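Local atomic coordinates of glycoside hydrolase family 88 protein (Bacteroides vulgatus, PDB entry 4Q88), a protein that is of uncharacterised function but belongs to glycoside hydrolase family 88 and so probably acts as a hydrolase. Residues H21-R26 with G316-I321; G47-C52 with D59-S64; A144-M149 with A215-A220; P150-M155 with E166-Y171. All blocks are in the same frame, centred on the assembly; numbering follows the deposited sequence. Where two conformers were deposited one is given.

Contact 1: H21-R26 with G316-I321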
loop_
_atom_site.group_PDB
_atom_site.type_symbol
_atom_site.label_atom_id
_atom_site.label_comp_id
_atom_site.label_asym_id
_atom_site.label_seq_id
_atom_site.Cartn_x
_atom_site.Cartn_y
_atom_site.Cartn_z
ATOM N N HIS A 21 14.797 -13.039 -1.409
ATOM C CA HIS A 21 15.638 -12.972 -2.585
ATOM C C HIS A 21 15.081 -13.803 -3.757
ATOM O O HIS A 21 15.181 -13.368 -4.889
ATOM C CB HIS A 21 17.065 -13.383 -2.235
ATOM C CG HIS A 21 17.767 -12.413 -1.361
ATOM N ND1 HIS A 21 18.013 -11.117 -1.744
ATOM C CD2 HIS A 21 18.308 -12.547 -0.130
ATOM C CE1 HIS A 21 18.694 -10.499 -0.798
ATOM N NE2 HIS A 21 18.849 -11.329 0.208
ATOM N N ARG A 22 14.496 -14.975 -3.482
ATOM C CA ARG A 22 13.873 -15.800 -4.528
ATOM C C ARG A 22 12.809 -15.007 -5.283
ATOM O O ARG A 22 12.815 -14.898 -6.519
ATOM C CB ARG A 22 13.250 -17.052 -3.918
ATOM C CG ARG A 22 12.771 -18.017 -4.974
ATOM C CD ARG A 22 11.874 -19.126 -4.478
ATOM N NE ARG A 22 12.059 -19.547 -3.092
ATOM C CZ ARG A 22 11.112 -20.151 -2.381
ATOM N NH1 ARG A 22 9.913 -20.409 -2.909
ATOM N NH2 ARG A 22 11.331 -20.463 -1.118
ATOM N N VAL A 23 11.906 -14.392 -4.517
ATOM C CA VAL A 23 10.803 -13.591 -5.097
ATOM C C VAL A 23 11.300 -12.375 -5.850
ATOM O O VAL A 23 10.867 -12.121 -6.979
ATOM C CB VAL A 23 9.800 -13.165 -3.996
ATOM C CG1 VAL A 23 8.760 -12.171 -4.506
ATOM C CG2 VAL A 23 9.152 -14.385 -3.381
ATOM N N ASN A 24 12.241 -11.647 -5.253
ATOM C CA ASN A 24 12.676 -10.406 -5.853
ATOM C C ASN A 24 13.551 -10.665 -7.070
ATOM O O ASN A 24 13.441 -9.942 -8.060
ATOM C CB ASN A 24 13.374 -9.478 -4.855
ATOM C CG ASN A 24 13.075 -8.007 -5.133
ATOM O OD1 ASN A 24 12.028 -7.669 -5.726
ATOM N ND2 ASN A 24 13.994 -7.128 -4.747
ATOM N N GLN A 25 14.410 -11.682 -7.002
ATOM C CA GLN A 25 15.258 -12.001 -8.153
ATOM C C GLN A 25 14.473 -12.512 -9.326
ATOM O O GLN A 25 14.760 -12.129 -10.448
ATOM C CB GLN A 25 16.369 -12.949 -7.781
ATOM C CG GLN A 25 17.379 -12.183 -6.966
ATOM C CD GLN A 25 18.413 -13.042 -6.305
ATOM O OE1 GLN A 25 18.584 -14.217 -6.643
ATOM N NE2 GLN A 25 19.121 -12.453 -5.337
ATOM N N ARG A 26 13.464 -13.319 -9.066
ATOM C CA ARG A 26 12.582 -13.798 -10.142
ATOM C C ARG A 26 11.951 -12.622 -10.839
ATOM O O ARG A 26 11.979 -12.525 -12.074
ATOM C CB ARG A 26 11.516 -14.731 -9.599
ATOM C CG ARG A 26 10.603 -15.336 -10.680
ATOM C CD ARG A 26 9.260 -15.749 -10.125
ATOM N NE ARG A 26 8.191 -15.747 -11.128
ATOM C CZ ARG A 26 7.304 -14.756 -11.326
ATOM N NH1 ARG A 26 7.325 -13.603 -10.599
ATOM N NH2 ARG A 26 6.373 -14.918 -12.280
ATOM N N GLY A 316 9.134 -18.568 -6.760
ATOM C CA GLY A 316 9.094 -17.173 -6.308
ATOM C C GLY A 316 7.915 -16.384 -6.810
ATOM O O GLY A 316 7.751 -15.245 -6.427
ATOM N N LYS A 317 7.081 -16.961 -7.672
ATOM C CA LYS A 317 5.856 -16.296 -8.090
ATOM C C LYS A 317 4.933 -16.221 -6.862
ATOM O O LYS A 317 5.005 -17.087 -5.984
ATOM C CB LYS A 317 5.224 -17.121 -9.220
ATOM C CG LYS A 317 3.832 -16.728 -9.657
ATOM C CD LYS A 317 3.442 -17.367 -10.995
ATOM C CE LYS A 317 1.983 -17.069 -11.281
ATOM N NZ LYS A 317 1.414 -17.658 -12.528
ATOM N N ILE A 318 4.069 -15.193 -6.814
ATOM C CA ILE A 318 3.112 -15.009 -5.733
ATOM C C ILE A 318 1.709 -15.097 -6.378
ATOM O O ILE A 318 1.377 -14.304 -7.268
ATOM C CB ILE A 318 3.241 -13.632 -5.079
ATOM C CG1 ILE A 318 4.674 -13.415 -4.569
ATOM C CG2 ILE A 318 2.278 -13.505 -3.903
ATOM C CD1 ILE A 318 5.154 -14.487 -3.594
ATOM N N GLY A 319 0.928 -16.051 -5.927
ATOM C CA GLY A 319 -0.373 -16.339 -6.544
ATOM C C GLY A 319 -1.567 -15.825 -5.724
ATOM O O GLY A 319 -1.406 -15.201 -4.666
ATOM N N TYR A 320 -2.758 -16.106 -6.249
ATOM C CA TYR A 320 -4.019 -15.700 -5.632
ATOM C C TYR A 320 -4.152 -14.185 -5.449
ATOM O O TYR A 320 -4.871 -13.744 -4.572
ATOM C CB TYR A 320 -4.289 -16.401 -4.291
ATOM C CG TYR A 320 -4.348 -17.905 -4.332
ATOM C CD1 TYR A 320 -5.534 -18.568 -4.613
ATOM C CD2 TYR A 320 -3.207 -18.676 -4.128
ATOM C CE1 TYR A 320 -5.590 -19.966 -4.642
ATOM C CE2 TYR A 320 -3.249 -20.067 -4.154
ATOM C CZ TYR A 320 -4.442 -20.711 -4.408
ATOM O OH TYR A 320 -4.433 -22.112 -4.418
ATOM N N ILE A 321 -3.553 -13.419 -6.349
ATOM C CA ILE A 321 -3.716 -11.958 -6.333
ATOM C C ILE A 321 -4.934 -11.553 -7.147
ATOM O O ILE A 321 -5.012 -11.772 -8.381
ATOM C CB ILE A 321 -2.436 -11.242 -6.798
ATOM C CG1 ILE A 321 -1.290 -11.558 -5.837
ATOM C CG2 ILE A 321 -2.691 -9.704 -6.873
ATOM C CD1 ILE A 321 0.079 -11.296 -6.407
HETATM O O HOH W 1 8.439 -13.017 -8.049
#

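Contact 2: G47-C52 with D59-S64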
loop_
_atom_site.group_PDB
_atom_site.type_symbol
_atom_site.label_atom_id
_atom_site.label_comp_id
_atom_site.label_asym_id
_atom_site.label_seq_id
_atom_site.Cartn_x
_atom_site.Cartn_y
_atom_site.Cartn_z
ATOM N N GLY A 47 7.889 -1.983 -2.492
ATOM C CA GLY A 47 8.383 -3.239 -1.975
ATOM C C GLY A 47 9.868 -3.410 -2.141
ATOM O O GLY A 47 10.588 -3.790 -1.213
ATOM N N ASN A 48 10.356 -3.087 -3.335
ATOM C CA ASN A 48 11.801 -3.169 -3.596
ATOM C C ASN A 48 12.596 -2.258 -2.672
ATOM O O ASN A 48 13.649 -2.639 -2.137
ATOM C CB ASN A 48 12.103 -2.851 -5.049
ATOM C CG ASN A 48 13.546 -3.189 -5.423
ATOM O OD1 ASN A 48 14.023 -4.278 -5.146
ATOM N ND2 ASN A 48 14.213 -2.282 -6.061
HETATM N N MSE A 49 12.100 -1.037 -2.425
HETATM C CA MSE A 49 12.815 -0.138 -1.526
HETATM C C MSE A 49 12.828 -0.690 -0.088
HETATM O O MSE A 49 13.805 -0.487 0.700
HETATM C CB MSE A 49 12.159 1.272 -1.645
HETATM C CG MSE A 49 12.312 2.017 -2.982
HETATM SE SE MSE A 49 14.217 2.036 -3.495
HETATM C CE MSE A 49 15.075 2.882 -1.982
ATOM N N GLU A 50 11.748 -1.355 0.295
ATOM C CA GLU A 50 11.704 -2.061 1.593
ATOM C C GLU A 50 12.790 -3.150 1.672
ATOM O O GLU A 50 13.532 -3.232 2.676
ATOM C CB GLU A 50 10.340 -2.661 1.839
ATOM C CG GLU A 50 10.081 -2.983 3.297
ATOM C CD GLU A 50 9.866 -1.734 4.148
ATOM O OE1 GLU A 50 9.445 -0.674 3.626
ATOM O OE2 GLU A 50 10.120 -1.791 5.380
ATOM N N VAL A 51 12.921 -3.934 0.619
ATOM C CA VAL A 51 14.015 -4.952 0.531
ATOM C C VAL A 51 15.395 -4.307 0.610
ATOM O O VAL A 51 16.276 -4.807 1.316
ATOM C CB VAL A 51 13.912 -5.823 -0.725
ATOM C CG1 VAL A 51 14.978 -6.912 -0.722
ATOM C CG2 VAL A 51 12.550 -6.470 -0.775
ATOM N N CYS A 52 15.563 -3.178 -0.071
ATOM C CA CYS A 52 16.846 -2.456 0.012
ATOM C C CYS A 52 17.127 -1.966 1.407
ATOM O O CYS A 52 18.295 -2.019 1.894
ATOM C CB CYS A 52 16.915 -1.295 -0.939
ATOM S SG CYS A 52 16.923 -1.784 -2.655
ATOM N N ASP A 59 22.266 -4.141 -6.248
ATOM C CA ASP A 59 21.605 -4.475 -7.524
ATOM C C ASP A 59 20.104 -4.135 -7.473
ATOM O O ASP A 59 19.527 -3.629 -8.427
ATOM C CB ASP A 59 21.783 -5.967 -7.836
ATOM C CG ASP A 59 23.249 -6.324 -8.131
ATOM O OD1 ASP A 59 23.989 -5.474 -8.656
ATOM O OD2 ASP A 59 23.659 -7.424 -7.778
ATOM N N TYR A 60 19.484 -4.420 -6.341
ATOM C CA TYR A 60 18.060 -4.122 -6.176
ATOM C C TYR A 60 17.882 -2.615 -6.202
ATOM O O TYR A 60 16.982 -2.101 -6.836
ATOM C CB TYR A 60 17.488 -4.697 -4.871
ATOM C CG TYR A 60 17.462 -6.195 -4.732
ATOM C CD1 TYR A 60 17.508 -7.054 -5.835
ATOM C CD2 TYR A 60 17.306 -6.757 -3.499
ATOM C CE1 TYR A 60 17.462 -8.437 -5.668
ATOM C CE2 TYR A 60 17.275 -8.119 -3.329
ATOM C CZ TYR A 60 17.360 -8.957 -4.418
ATOM O OH TYR A 60 17.343 -10.320 -4.210
ATOM N N LEU A 61 18.802 -1.886 -5.583
ATOM C CA LEU A 61 18.729 -0.424 -5.604
ATOM C C LEU A 61 18.812 0.113 -7.036
ATOM O O LEU A 61 18.074 1.015 -7.447
ATOM C CB LEU A 61 19.847 0.177 -4.753
ATOM C CG LEU A 61 19.727 1.680 -4.495
ATOM C CD1 LEU A 61 18.527 1.890 -3.579
ATOM C CD2 LEU A 61 21.054 2.163 -3.868
ATOM N N GLN A 62 19.728 -0.455 -7.811
ATOM C CA GLN A 62 19.944 0.001 -9.159
ATOM C C GLN A 62 18.725 -0.300 -10.011
ATOM O O GLN A 62 18.462 0.428 -10.977
ATOM C CB GLN A 62 21.151 -0.721 -9.786
ATOM C CG GLN A 62 21.579 -0.086 -11.117
ATOM C CD GLN A 62 22.063 1.336 -10.910
ATOM O OE1 GLN A 62 22.795 1.603 -9.978
ATOM N NE2 GLN A 62 21.640 2.251 -11.755
ATOM N N TYR A 63 17.968 -1.342 -9.672
ATOM C CA TYR A 63 16.718 -1.611 -10.421
ATOM C C TYR A 63 15.722 -0.442 -10.278
ATOM O O TYR A 63 15.091 -0.013 -11.279
ATOM C CB TYR A 63 16.113 -2.946 -9.993
ATOM C CG TYR A 63 14.980 -3.463 -10.833
ATOM C CD1 TYR A 63 13.670 -3.148 -10.512
ATOM C CD2 TYR A 63 15.197 -4.332 -11.904
ATOM C CE1 TYR A 63 12.609 -3.625 -11.257
ATOM C CE2 TYR A 63 14.125 -4.807 -12.681
ATOM C CZ TYR A 63 12.823 -4.442 -12.335
ATOM O OH TYR A 63 11.729 -4.914 -13.025
ATOM N N SER A 64 15.559 0.054 -9.060
ATOM C CA SER A 64 14.702 1.227 -8.814
ATOM C C SER A 64 15.275 2.506 -9.441
ATOM O O SER A 64 14.537 3.335 -9.976
ATOM C CB SER A 64 14.377 1.407 -7.320
ATOM O OG SER A 64 13.454 0.411 -6.911
#

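Contact 3: A144-M149 with A215-A220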
loop_
_atom_site.group_PDB
_atom_site.type_symbol
_atom_site.label_atom_id
_atom_site.label_comp_id
_atom_site.label_asym_id
_atom_site.label_seq_id
_atom_site.Cartn_x
_atom_site.Cartn_y
_atom_site.Cartn_z
ATOM N N ALA A 144 -6.052 5.356 -2.601
ATOM C CA ALA A 144 -5.308 6.604 -2.617
ATOM C C ALA A 144 -4.530 6.788 -1.354
ATOM O O ALA A 144 -3.462 7.423 -1.370
ATOM C CB ALA A 144 -6.213 7.806 -2.777
ATOM N N LEU A 145 -5.050 6.281 -0.237
ATOM C CA LEU A 145 -4.286 6.407 0.975
ATOM C C LEU A 145 -2.895 5.782 0.919
ATOM O O LEU A 145 -1.937 6.352 1.462
ATOM C CB LEU A 145 -5.064 5.902 2.202
ATOM C CG LEU A 145 -6.461 6.517 2.438
ATOM C CD1 LEU A 145 -7.017 5.978 3.758
ATOM C CD2 LEU A 145 -6.382 8.042 2.476
ATOM N N TYR A 146 -2.754 4.580 0.383
ATOM C CA TYR A 146 -1.438 4.035 0.226
ATOM C C TYR A 146 -0.679 4.796 -0.846
ATOM O O TYR A 146 0.542 5.012 -0.705
ATOM C CB TYR A 146 -1.500 2.534 -0.110
ATOM C CG TYR A 146 -0.134 1.898 -0.172
ATOM C CD1 TYR A 146 0.629 1.944 -1.341
ATOM C CD2 TYR A 146 0.441 1.303 0.950
ATOM C CE1 TYR A 146 1.918 1.396 -1.357
ATOM C CE2 TYR A 146 1.683 0.744 0.924
ATOM C CZ TYR A 146 2.450 0.826 -0.218
ATOM O OH TYR A 146 3.720 0.277 -0.192
HETATM N N MSE A 147 -1.349 5.174 -1.934
HETATM C CA MSE A 147 -0.613 5.822 -3.025
HETATM C C MSE A 147 0.034 7.152 -2.562
HETATM O O MSE A 147 1.142 7.504 -2.968
HETATM C CB MSE A 147 -1.544 6.047 -4.200
HETATM C CG MSE A 147 -2.204 4.805 -4.769
HETATM SE SE MSE A 147 -1.016 3.242 -5.007
HETATM C CE MSE A 147 -2.316 1.922 -4.356
ATOM N N VAL A 148 -0.679 7.880 -1.734
ATOM C CA VAL A 148 -0.329 9.278 -1.447
ATOM C C VAL A 148 -0.024 9.631 -0.008
ATOM O O VAL A 148 0.863 10.496 0.234
ATOM C CB VAL A 148 -1.336 10.273 -2.081
ATOM C CG1 VAL A 148 -0.714 11.641 -2.206
ATOM C CG2 VAL A 148 -1.785 9.835 -3.474
HETATM N N MSE A 149 -0.634 8.998 0.991
HETATM C CA MSE A 149 -0.274 9.388 2.358
HETATM C C MSE A 149 1.231 9.305 2.610
HETATM O O MSE A 149 1.788 10.218 3.226
HETATM C CB MSE A 149 -1.000 8.680 3.532
HETATM C CG MSE A 149 -2.492 8.989 3.572
HETATM SE SE MSE A 149 -3.326 8.691 5.309
HETATM C CE MSE A 149 -2.794 6.845 5.487
ATOM N N ALA A 215 -5.222 0.974 3.073
ATOM C CA ALA A 215 -5.379 1.947 4.120
ATOM C C ALA A 215 -4.551 1.604 5.360
ATOM O O ALA A 215 -3.836 2.468 5.910
ATOM C CB ALA A 215 -6.870 2.108 4.512
ATOM N N PHE A 216 -4.621 0.344 5.786
ATOM C CA PHE A 216 -3.928 -0.112 6.997
ATOM C C PHE A 216 -2.396 -0.037 6.812
ATOM O O PHE A 216 -1.694 0.480 7.719
ATOM C CB PHE A 216 -4.357 -1.535 7.303
ATOM C CG PHE A 216 -3.912 -2.073 8.616
ATOM C CD1 PHE A 216 -4.278 -1.497 9.801
ATOM C CD2 PHE A 216 -3.250 -3.311 8.662
ATOM C CE1 PHE A 216 -3.882 -2.028 11.013
ATOM C CE2 PHE A 216 -2.910 -3.872 9.878
ATOM C CZ PHE A 216 -3.231 -3.255 11.057
ATOM N N ALA A 217 -1.888 -0.532 5.695
ATOM C CA ALA A 217 -0.419 -0.389 5.402
ATOM C C ALA A 217 -0.007 1.094 5.269
ATOM O O ALA A 217 1.082 1.455 5.684
ATOM C CB ALA A 217 -0.053 -1.116 4.143
ATOM N N ALA A 218 -0.883 1.900 4.681
ATOM C CA ALA A 218 -0.655 3.342 4.616
ATOM C C ALA A 218 -0.438 3.968 5.957
ATOM O O ALA A 218 0.496 4.803 6.136
ATOM C CB ALA A 218 -1.758 4.042 3.834
ATOM N N PHE A 219 -1.297 3.669 6.926
ATOM C CA PHE A 219 -1.133 4.276 8.240
ATOM C C PHE A 219 0.148 3.832 8.883
ATOM O O PHE A 219 0.827 4.628 9.556
ATOM C CB PHE A 219 -2.324 3.951 9.157
ATOM C CG PHE A 219 -3.500 4.832 8.908
ATOM C CD1 PHE A 219 -3.457 6.147 9.283
ATOM C CD2 PHE A 219 -4.621 4.384 8.261
ATOM C CE1 PHE A 219 -4.529 6.999 9.081
ATOM C CE2 PHE A 219 -5.673 5.237 7.977
ATOM C CZ PHE A 219 -5.629 6.562 8.397
ATOM N N ALA A 220 0.538 2.567 8.681
ATOM C CA ALA A 220 1.865 2.152 9.172
ATOM C C ALA A 220 3.001 2.955 8.559
ATOM O O ALA A 220 3.929 3.460 9.282
ATOM C CB ALA A 220 2.098 0.672 8.903
#

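Contact 4: P150-M155 with E166-Y171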
loop_
_atom_site.group_PDB
_atom_site.type_symbol
_atom_site.label_atom_id
_atom_site.label_comp_id
_atom_site.label_asym_id
_atom_site.label_seq_id
_atom_site.Cartn_x
_atom_site.Cartn_y
_atom_site.Cartn_z
ATOM N N PRO A 150 1.921 8.220 2.224
ATOM C CA PRO A 150 3.369 8.183 2.505
ATOM C C PRO A 150 4.195 9.227 1.688
ATOM O O PRO A 150 5.275 9.638 2.122
ATOM C CB PRO A 150 3.777 6.765 2.116
ATOM C CG PRO A 150 2.500 6.003 2.005
ATOM C CD PRO A 150 1.472 6.995 1.567
ATOM N N VAL A 151 3.701 9.675 0.552
ATOM C CA VAL A 151 4.303 10.823 -0.154
ATOM C C VAL A 151 4.376 12.051 0.784
ATOM O O VAL A 151 5.409 12.759 0.865
ATOM C CB VAL A 151 3.469 11.217 -1.377
ATOM C CG1 VAL A 151 4.061 12.451 -2.002
ATOM C CG2 VAL A 151 3.468 10.075 -2.387
HETATM N N MSE A 152 3.309 12.273 1.556
HETATM C CA MSE A 152 3.226 13.453 2.378
HETATM C C MSE A 152 4.329 13.433 3.434
HETATM O O MSE A 152 5.022 14.480 3.640
HETATM C CB MSE A 152 1.846 13.672 3.036
HETATM C CG MSE A 152 0.593 13.574 2.133
HETATM SE SE MSE A 152 0.724 14.756 0.578
HETATM C CE MSE A 152 -0.230 16.293 1.274
ATOM N N VAL A 153 4.534 12.291 4.116
ATOM C CA VAL A 153 5.547 12.236 5.184
ATOM C C VAL A 153 6.962 12.202 4.612
ATOM O O VAL A 153 7.898 12.758 5.228
ATOM C CB VAL A 153 5.329 11.084 6.199
ATOM C CG1 VAL A 153 4.039 11.325 6.980
ATOM C CG2 VAL A 153 5.325 9.695 5.545
ATOM N N LYS A 154 7.129 11.548 3.454
ATOM C CA LYS A 154 8.450 11.464 2.812
ATOM C C LYS A 154 8.863 12.854 2.305
ATOM O O LYS A 154 10.051 13.257 2.423
ATOM C CB LYS A 154 8.462 10.439 1.680
ATOM C CG LYS A 154 8.399 9.009 2.190
ATOM C CD LYS A 154 8.238 7.986 1.071
ATOM C CE LYS A 154 8.076 6.589 1.628
ATOM N NZ LYS A 154 9.269 6.078 2.337
HETATM N N MSE A 155 7.901 13.629 1.809
HETATM C CA MSE A 155 8.229 14.978 1.259
HETATM C C MSE A 155 8.481 15.933 2.388
HETATM O O MSE A 155 9.421 16.759 2.312
HETATM C CB MSE A 155 7.181 15.556 0.284
HETATM C CG MSE A 155 6.978 14.688 -0.996
HETATM SE SE MSE A 155 8.640 14.434 -2.008
HETATM C CE MSE A 155 8.978 16.346 -2.312
ATOM N N GLU A 166 -0.157 19.165 7.298
ATOM C CA GLU A 166 -1.519 19.680 7.456
ATOM C C GLU A 166 -2.426 19.139 6.328
ATOM O O GLU A 166 -3.543 18.693 6.574
ATOM C CB GLU A 166 -1.524 21.222 7.495
ATOM C CG GLU A 166 -2.889 21.905 7.407
ATOM C CD GLU A 166 -3.882 21.492 8.475
ATOM O OE1 GLU A 166 -3.449 21.337 9.649
ATOM O OE2 GLU A 166 -5.099 21.316 8.143
ATOM N N LYS A 167 -1.935 19.128 5.095
ATOM C CA LYS A 167 -2.749 18.615 4.002
ATOM C C LYS A 167 -2.936 17.102 4.055
ATOM O O LYS A 167 -3.985 16.580 3.562
ATOM C CB LYS A 167 -2.159 19.066 2.652
ATOM C CG LYS A 167 -2.397 20.556 2.355
ATOM C CD LYS A 167 -3.776 20.825 1.755
ATOM C CE LYS A 167 -4.147 22.302 1.724
ATOM N NZ LYS A 167 -5.540 22.524 1.268
ATOM N N LEU A 168 -1.940 16.390 4.592
ATOM C CA LEU A 168 -2.119 14.925 4.877
ATOM C C LEU A 168 -3.448 14.730 5.665
ATOM O O LEU A 168 -4.316 13.953 5.251
ATOM C CB LEU A 168 -0.932 14.379 5.670
ATOM C CG LEU A 168 -1.064 12.987 6.316
ATOM C CD1 LEU A 168 -1.318 11.956 5.264
ATOM C CD2 LEU A 168 0.208 12.667 7.083
ATOM N N HIS A 169 -3.623 15.510 6.712
ATOM C CA HIS A 169 -4.797 15.413 7.558
ATOM C C HIS A 169 -6.064 15.904 6.853
ATOM O O HIS A 169 -7.124 15.262 6.962
ATOM C CB HIS A 169 -4.580 16.177 8.834
ATOM C CG HIS A 169 -5.659 15.975 9.845
ATOM N ND1 HIS A 169 -6.656 16.908 10.041
ATOM C CD2 HIS A 169 -5.902 14.969 10.716
ATOM C CE1 HIS A 169 -7.492 16.460 10.964
ATOM N NE2 HIS A 169 -7.038 15.298 11.412
ATOM N N GLN A 170 -5.955 17.016 6.123
ATOM C CA GLN A 170 -7.109 17.600 5.515
ATOM C C GLN A 170 -7.686 16.666 4.432
ATOM O O GLN A 170 -8.886 16.421 4.415
ATOM C CB GLN A 170 -6.767 18.958 4.979
ATOM C CG GLN A 170 -7.960 19.676 4.434
ATOM C CD GLN A 170 -7.654 21.114 4.103
ATOM O OE1 GLN A 170 -6.599 21.447 3.551
ATOM N NE2 GLN A 170 -8.603 21.967 4.404
ATOM N N TYR A 171 -6.818 16.123 3.570
ATOM C CA TYR A 171 -7.272 15.175 2.551
ATOM C C TYR A 171 -7.830 13.886 3.159
ATOM O O TYR A 171 -8.816 13.339 2.675
ATOM C CB TYR A 171 -6.160 14.864 1.536
ATOM C CG TYR A 171 -5.606 16.041 0.738
ATOM C CD1 TYR A 171 -6.355 17.201 0.512
ATOM C CD2 TYR A 171 -4.344 15.974 0.185
ATOM C CE1 TYR A 171 -5.853 18.267 -0.259
ATOM C CE2 TYR A 171 -3.822 17.027 -0.556
ATOM C CZ TYR A 171 -4.581 18.181 -0.779
ATOM O OH TYR A 171 -4.083 19.212 -1.570
#

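Contact 1: H21-R26 with G316-I321
Gly316 lies against a flank of helix 13-30 with its CA 4.1 Å from Val23 CA, and van der Waals contact comes from three side chains of that helix. Arg22 brings CD to 3.6 Å from Gly316 N, while its guanidinium forms a salt bridge with Glu18. Val23 sets CG2 on Gly316 O (3.5 Å) and 4.0 Å from CD1 of Ile318, whose side chain it meets at about a right angle. A CB on Gly316 would run into Arg22 O. The contact joins the first helix of what is probably the family's (alpha/alpha)6, six-hairpin barrel to the loop between helices 293-311 and 341-358. The polar link is a water: it donates to Val23 O (2.8 Å) and Gly316 O (2.8 Å) and accepts from Arg26 NH1 (2.8 Å). With CG anti to the backbone N (chi1 -177°) and an extended chain, Arg26 reaches over the loop, CD standing 3.5 Å from Lys317 N. Lys317 CB covers one face of the guanidinium, toward its rim, and Lys317 NZ turns to Asn337 O. An alanine in place of Arg26 would probably deprive this water of the N-H of NH1 and uncover Lys317 CB.

Contact 2: G47-C52 with D59-S64
Helices 39-55 and 58-70 pack antiparallel, their segment axes 9.2 Å apart at 150°, with the CA atoms of Cys52 and Leu61 6.3 Å from each other. Asn48 supplies the polar link. Its CG stands anti to the backbone N (chi1 -169°), which carries ND2 across to donate two nearly straight bonds, one to Tyr60 O (2.9 Å) and one to Ser64 OG (2.9 Å). Both acceptors lie in the amide plane, although ND2 approaches Tyr60 O from above the carbonyl plane, 52° out of it. OD1 rests on Tyr60 CB and takes a bond from Asn24 of helix 13-30, so the buried amide is gripped at both ends. Joined by a tight turn, the two helices form a helical hairpin, the building unit of six-hairpin glycosidases. A leucine in place of Asn48 would probably leave Ser64 OG and Asn24 each short of a partner in this buried interface. Apolar contacts flank the amide. Val51 CG1 touches Tyr60 CD2 obliquely at 3.6 Å; Cys52 SG packs on Tyr60 CB at 3.7 Å. The doubly bent Met49, a selenomethionine, curls CE to 3.9 Å from Leu61 CD1 and lays its selenium beside Ser64, whose hydroxyl also bonds His45.

Contact 3: A144-M149 with A215-A220
Ala218 CB packs onto the start of helix 144-159, 3.3 Å from Leu145 O and 3.6 Å from Tyr146 CA. Its closest carbon partner is the methyl of Met149, a selenomethionine: CE to Ala218 CB is 3.4 Å, tighter than ordinary van der Waals contact. The same methyl stands squarely over the centre of the Phe219 ring, 3.8 Å from its centroid and only 5° off the normal, a CH-pi contact. The bend at chi3 (-56°) turns CE onto the ring and leaves the selenium farther back and oblique, a Met-aromatic pair. Around this core, Leu145 CD1 meets Ala215 CB at 3.9 Å and Tyr146 CD2 meets Ala217 CB at 4.0 Å. The small Ala215, Ala217 and Ala218 let helices 144-159 and 209-225 come within 7.8 Å, their segment axes 24° from parallel. Such nearly parallel neighbours are expected in the (alpha/alpha)6 barrel of this clan, and this pair lies close to the centre of the chain. Farther out, Tyr146 is fixed by a hydrogen bond between its OH and Thr46 OG1 and by its ring meeting that of Trp214. Leu172 of helix 163-179 backs both Leu145 and Phe219, and Arg239 of helix 233-249 also packs on Phe219.

Contact 4: P150-M155 with E166-Y171
Met152, a selenomethionine, carries most of this contact. Its CB lies 3.9 Å from Leu168 CB. CG, anti to the carbonyl carbon (chi1 -49°), stays against the same leucine, 3.9 Å from Leu168 CB and 4.0 Å from Leu168 CD1, the two side chains running alongside in opposite senses. The chain then folds at chi2 (-54°) and again at chi3. These bends bring CE back onto the backbone of helix 163-179, where it meets Lys167 CB at 3.6 Å and Leu168 N at 3.7 Å. CE also lies 4.1 Å from Tyr171 CE2, oblique to a ring whose face is partly covered by Lys167 CB. Beside this, Val153 CG1 touches the other methyl of the leucine, Leu168 CD2, at 4.1 Å. No hydrogen bond spans the interface; the fit of apolar groups does the joining. Helices 144-159 and 163-179 thus form an antiparallel helical hairpin, segment axes at 169°, the first of them kinked at Pro150. Met127 of helix 117-132 and Trp139 of the loop after it pack on Met152, Leu226 just beyond helix 209-225 packs on Val153, and Gln105 of helix 103-113 lies against Pro150.

How the contacts relate
Contacts 3 and 4 share helix 144-159, one on either side of its kink, and their centres are about 10 Å apart; Met149 CG lies 3.6 Å from Leu168 CD1, so one leucine serves both interfaces. Contacts 1 and 2 are joined by polar links from helix 13-30, with His21 ND1 2.7 Å from Tyr60 OH, a probable hydrogen bond, and Asn24 ND2 2.9 Å from Asn48 OD1. Contact 1 joins segments some 290 residues apart and encloses the other three in sequence. Contacts 1 and 4, with centres about 31 Å apart, fall on opposite sides of the chain's centre. Contact 3, about 6 Å from that centre, is the most central; contact 2 comes within about 5 Å of contact 3 between nearest atoms, without touching.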